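Local coordinates for putative flagella-related protein H (PDB 4WIA), which probably binds ATP and magnesium as an accessory component of the archaellum, the archaeal motility filament, at residues R8-D14 with R46-F51. Sequence-based numbering, arbitrary orientation.
Sequences RIDLSRD and RLAYGF. With SO4 (sulfate ion), chain D.
R46 reaches from the helix into the loop and spends its guanidinium on the D14 carboxylate and the backbone O of I9, both lying at its edge. On one side it grips the carboxylate side-on in a salt bridge: R46 NE gives to D14 OD2 at 2.7 Å and R46 NH2 to D14 OD1 at 2.9 Å. The second bond is almost straight at 175°. Both oxygens use their syn lone pairs, and the two flat groups are nearly coplanar, 20° apart. At its far end the same group holds the backbone O of I9 with NH1 and NH2 together, both bonds bent. A bend at chi2 (67°), followed by a turn of the guanidinium about the CD-NE bond, brings the group to this place, where four bonds fix its rotation. L11 CD1 sits over one face of the R46 guanidinium, 3.4 Å from R46 CZ. D14 OD1 also accepts from the backbone N of L16.

Helix 40-53 follows the probable Walker A loop of this KaiC-like P-loop NTPase, and the loop before helix 16-19 packs against it, downstream of the probable nucleotide site. G50 lets the backbones close to 4.0 Å between its CA and that of I9.

Among the apolar contacts, I9 CG2 makes a CH-pi contact over the F51 face, 3.7 Å from the ring centroid, and L11 CD1 meets the Y49 ring at its edge.

At the turn from L11 to D14, beside the edge of the Y49 ring, a sulfate, probably from crystallisation, takes bonds from S12 N, R13 N and R13 NE, and from R13 NH2 to its O3 at 2.7 Å; K84 and R55 of the second subunit bind it too.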
ATOM      1  N   ARG A   8      -3.848   9.907   3.878  1.00 43.75           N
ATOM      2  CA  ARG A   8      -2.803   9.813   2.866  1.00 42.92           C
ATOM      3  C   ARG A   8      -3.309   9.653   1.465  1.00 41.49           C
ATOM      4  O   ARG A   8      -4.304   8.980   1.202  1.00 40.42           O
ATOM      5  CB  ARG A   8      -1.910   8.709   3.248  1.00 47.65           C
ATOM      6  CG  ARG A   8      -1.270   9.000   4.605  1.00 54.23           C
ATOM      7  CD  ARG A   8       0.060   8.314   4.684  1.00 63.67           C
ATOM      8  NE  ARG A   8       1.161   9.254   4.397  1.00 70.00           N
ATOM      9  CZ  ARG A   8       2.395   8.881   4.086  1.00 76.19           C
ATOM     10  NH1 ARG A   8       2.684   7.582   3.975  1.00 78.00           N
ATOM     11  NH2 ARG A   8       3.333   9.800   3.829  1.00 74.61           N
ATOM     12  N   ILE A   9      -2.692  10.398   0.584  1.00 40.23           N
ATOM     13  CA  ILE A   9      -3.020  10.408  -0.807  1.00 40.20           C
ATOM     14  C   ILE A   9      -1.783  10.032  -1.683  1.00 40.77           C
ATOM     15  O   ILE A   9      -1.833  10.183  -2.914  1.00 41.82           O
ATOM     16  CB  ILE A   9      -3.526  11.797  -1.245  1.00 41.19           C
ATOM     17  CG1 ILE A   9      -2.528  12.876  -0.856  1.00 47.83           C
ATOM     18  CG2 ILE A   9      -4.858  12.105  -0.609  1.00 42.46           C
ATOM     19  CD1 ILE A   9      -2.218  13.853  -1.956  1.00 47.64           C
ATOM     20  N   ASP A  10      -0.755   9.488  -1.060  1.00 39.39           N
ATOM     21  CA  ASP A  10       0.518   9.262  -1.707  1.00 41.07           C
ATOM     22  C   ASP A  10       0.478   8.366  -2.914  1.00 38.07           C
ATOM     23  O   ASP A  10      -0.032   7.295  -2.847  1.00 38.08           O
ATOM     24  CB  ASP A  10       1.442   8.548  -0.742  1.00 44.00           C
ATOM     25  CG  ASP A  10       1.494   9.166   0.597  1.00 45.79           C
ATOM     26  OD1 ASP A  10       0.599   9.869   1.027  1.00 45.36           O
ATOM     27  OD2 ASP A  10       2.461   8.915   1.259  1.00 52.04           O
ATOM     28  N   LEU A  11       1.121   8.790  -3.984  1.00 39.04           N
ATOM     29  CA  LEU A  11       1.438   7.943  -5.107  1.00 39.57           C
ATOM     30  C   LEU A  11       2.897   8.030  -5.499  1.00 41.57           C
ATOM     31  O   LEU A  11       3.555   9.060  -5.325  1.00 43.69           O
ATOM     32  CB  LEU A  11       0.592   8.396  -6.301  1.00 39.61           C
ATOM     33  CG  LEU A  11      -0.916   8.401  -6.141  1.00 36.56           C
ATOM     34  CD1 LEU A  11      -1.559   8.879  -7.418  1.00 38.42           C
ATOM     35  CD2 LEU A  11      -1.438   7.017  -5.839  1.00 35.95           C
ATOM     36  N   SER A  12       3.406   6.961  -6.100  1.00 42.13           N
ATOM     37  CA  SER A  12       4.754   6.966  -6.561  1.00 43.11           C
ATOM     38  C   SER A  12       4.997   8.069  -7.596  1.00 42.47           C
ATOM     39  O   SER A  12       6.061   8.671  -7.614  1.00 42.11           O
ATOM     40  CB  SER A  12       5.130   5.618  -7.172  1.00 44.72           C
ATOM     41  OG  SER A  12       5.237   4.583  -6.223  1.00 45.47           O
ATOM     42  N   ARG A  13       4.034   8.285  -8.464  1.00 40.22           N
ATOM     43  CA  ARG A  13       4.234   9.038  -9.673  1.00 41.74           C
ATOM     44  C   ARG A  13       4.261  10.523  -9.468  1.00 41.99           C
ATOM     45  O   ARG A  13       4.608  11.244 -10.368  1.00 43.26           O
ATOM     46  CB  ARG A  13       3.131   8.738 -10.660  1.00 42.71           C
ATOM     47  CG  ARG A  13       1.797   9.421 -10.350  1.00 41.23           C
ATOM     48  CD  ARG A  13       0.724   8.926 -11.288  1.00 42.56           C
ATOM     49  NE  ARG A  13       0.330   7.569 -10.926  1.00 43.53           N
ATOM     50  CZ  ARG A  13      -0.532   6.814 -11.610  1.00 47.03           C
ATOM     51  NH1 ARG A  13      -1.156   7.305 -12.674  1.00 47.49           N
ATOM     52  NH2 ARG A  13      -0.791   5.589 -11.214  1.00 45.99           N
ATOM     53  N   ASP A  14       3.883  11.025  -8.321  1.00 39.35           N
ATOM     54  CA  ASP A  14       3.990  12.426  -8.095  1.00 40.83           C
ATOM     55  C   ASP A  14       4.295  12.694  -6.635  1.00 40.98           C
ATOM     56  O   ASP A  14       4.271  11.813  -5.818  1.00 41.67           O
ATOM     57  CB  ASP A  14       2.739  13.216  -8.573  1.00 40.83           C
ATOM     58  CG  ASP A  14       1.486  12.934  -7.761  1.00 42.06           C
ATOM     59  OD1 ASP A  14       1.541  12.969  -6.504  1.00 42.67           O
ATOM     60  OD2 ASP A  14       0.398  12.718  -8.396  1.00 40.82           O
ATOM     61  N   ARG A  46      -7.599  12.723  -8.980  1.00 36.93           N
ATOM     62  CA  ARG A  46      -6.283  12.413  -8.394  1.00 38.10           C
ATOM     63  C   ARG A  46      -6.412  12.166  -6.890  1.00 35.00           C
ATOM     64  O   ARG A  46      -5.813  11.212  -6.335  1.00 33.49           O
ATOM     65  CB  ARG A  46      -5.292  13.549  -8.646  1.00 37.91           C
ATOM     66  CG  ARG A  46      -4.067  13.568  -7.718  1.00 37.94           C
ATOM     67  CD  ARG A  46      -3.159  12.365  -7.971  1.00 37.06           C
ATOM     68  NE  ARG A  46      -1.985  12.348  -7.092  1.00 38.99           N
ATOM     69  CZ  ARG A  46      -1.962  11.897  -5.840  1.00 38.46           C
ATOM     70  NH1 ARG A  46      -3.063  11.463  -5.253  1.00 35.91           N
ATOM     71  NH2 ARG A  46      -0.827  11.880  -5.172  1.00 37.05           N
ATOM     72  N   LEU A  47      -7.153  13.042  -6.225  1.00 33.48           N
ATOM     73  CA  LEU A  47      -7.321  12.853  -4.770  1.00 33.22           C
ATOM     74  C   LEU A  47      -8.029  11.548  -4.472  1.00 34.16           C
ATOM     75  O   LEU A  47      -7.609  10.777  -3.613  1.00 32.84           O
ATOM     76  CB  LEU A  47      -8.069  14.037  -4.182  1.00 33.80           C
ATOM     77  CG  LEU A  47      -7.197  15.296  -4.179  1.00 36.97           C
ATOM     78  CD1 LEU A  47      -8.011  16.523  -3.822  1.00 37.46           C
ATOM     79  CD2 LEU A  47      -6.007  15.158  -3.220  1.00 37.57           C
ATOM     80  N   ALA A  48      -9.124  11.279  -5.206  1.00 36.54           N
ATOM     81  CA  ALA A  48      -9.854  10.039  -5.019  1.00 36.33           C
ATOM     82  C   ALA A  48      -8.997   8.813  -5.245  1.00 36.62           C
ATOM     83  O   ALA A  48      -8.993   7.893  -4.442  1.00 37.92           O
ATOM     84  CB  ALA A  48     -11.077  10.003  -5.936  1.00 38.84           C
ATOM     85  N   TYR A  49      -8.236   8.787  -6.336  1.00 37.85           N
ATOM     86  CA  TYR A  49      -7.312   7.658  -6.567  1.00 36.37           C
ATOM     87  C   TYR A  49      -6.282   7.483  -5.465  1.00 36.61           C
ATOM     88  O   TYR A  49      -6.020   6.363  -5.041  1.00 40.84           O
ATOM     89  CB  TYR A  49      -6.635   7.812  -7.918  1.00 37.61           C
ATOM     90  CG  TYR A  49      -5.867   6.580  -8.382  1.00 37.19           C
ATOM     91  CD1 TYR A  49      -6.534   5.448  -8.768  1.00 36.82           C
ATOM     92  CD2 TYR A  49      -4.478   6.554  -8.388  1.00 38.70           C
ATOM     93  CE1 TYR A  49      -5.852   4.325  -9.150  1.00 37.29           C
ATOM     94  CE2 TYR A  49      -3.773   5.422  -8.798  1.00 39.50           C
ATOM     95  CZ  TYR A  49      -4.468   4.322  -9.177  1.00 39.38           C
ATOM     96  OH  TYR A  49      -3.776   3.247  -9.563  1.00 42.96           O
ATOM     97  N   GLY A  50      -5.677   8.587  -5.001  1.00 38.96           N
ATOM     98  CA  GLY A  50      -4.746   8.540  -3.847  1.00 38.64           C
ATOM     99  C   GLY A  50      -5.360   7.921  -2.593  1.00 38.69           C
ATOM    100  O   GLY A  50      -4.839   6.976  -2.054  1.00 37.42           O
ATOM    101  N   PHE A  51      -6.509   8.460  -2.152  1.00 36.83           N
ATOM    102  CA  PHE A  51      -7.208   7.896  -1.013  1.00 36.14           C
ATOM    103  C   PHE A  51      -7.475   6.397  -1.208  1.00 37.67           C
ATOM    104  O   PHE A  51      -7.196   5.580  -0.326  1.00 37.41           O
ATOM    105  CB  PHE A  51      -8.568   8.610  -0.813  1.00 36.88           C
ATOM    106  CG  PHE A  51      -8.468  10.025  -0.290  1.00 35.10           C
ATOM    107  CD1 PHE A  51      -7.781  10.294   0.856  1.00 36.81           C
ATOM    108  CD2 PHE A  51      -9.104  11.056  -0.926  1.00 37.04           C
ATOM    109  CE1 PHE A  51      -7.714  11.567   1.343  1.00 36.16           C
ATOM    110  CE2 PHE A  51      -9.055  12.352  -0.455  1.00 36.04           C
ATOM    111  CZ  PHE A  51      -8.303  12.617   0.665  1.00 35.95           C
TER
HETATM  112  S   SO4 D 301       1.464   4.975  -8.393  1.00 37.59           S
HETATM  113  O1  SO4 D 301       2.331   3.914  -8.951  1.00 39.13           O
HETATM  114  O2  SO4 D 301       1.897   6.291  -8.914  1.00 33.55           O
HETATM  115  O3  SO4 D 301       0.060   4.725  -8.790  1.00 43.78           O
HETATM  116  O4  SO4 D 301       1.567   4.971  -6.917  1.00 31.30           O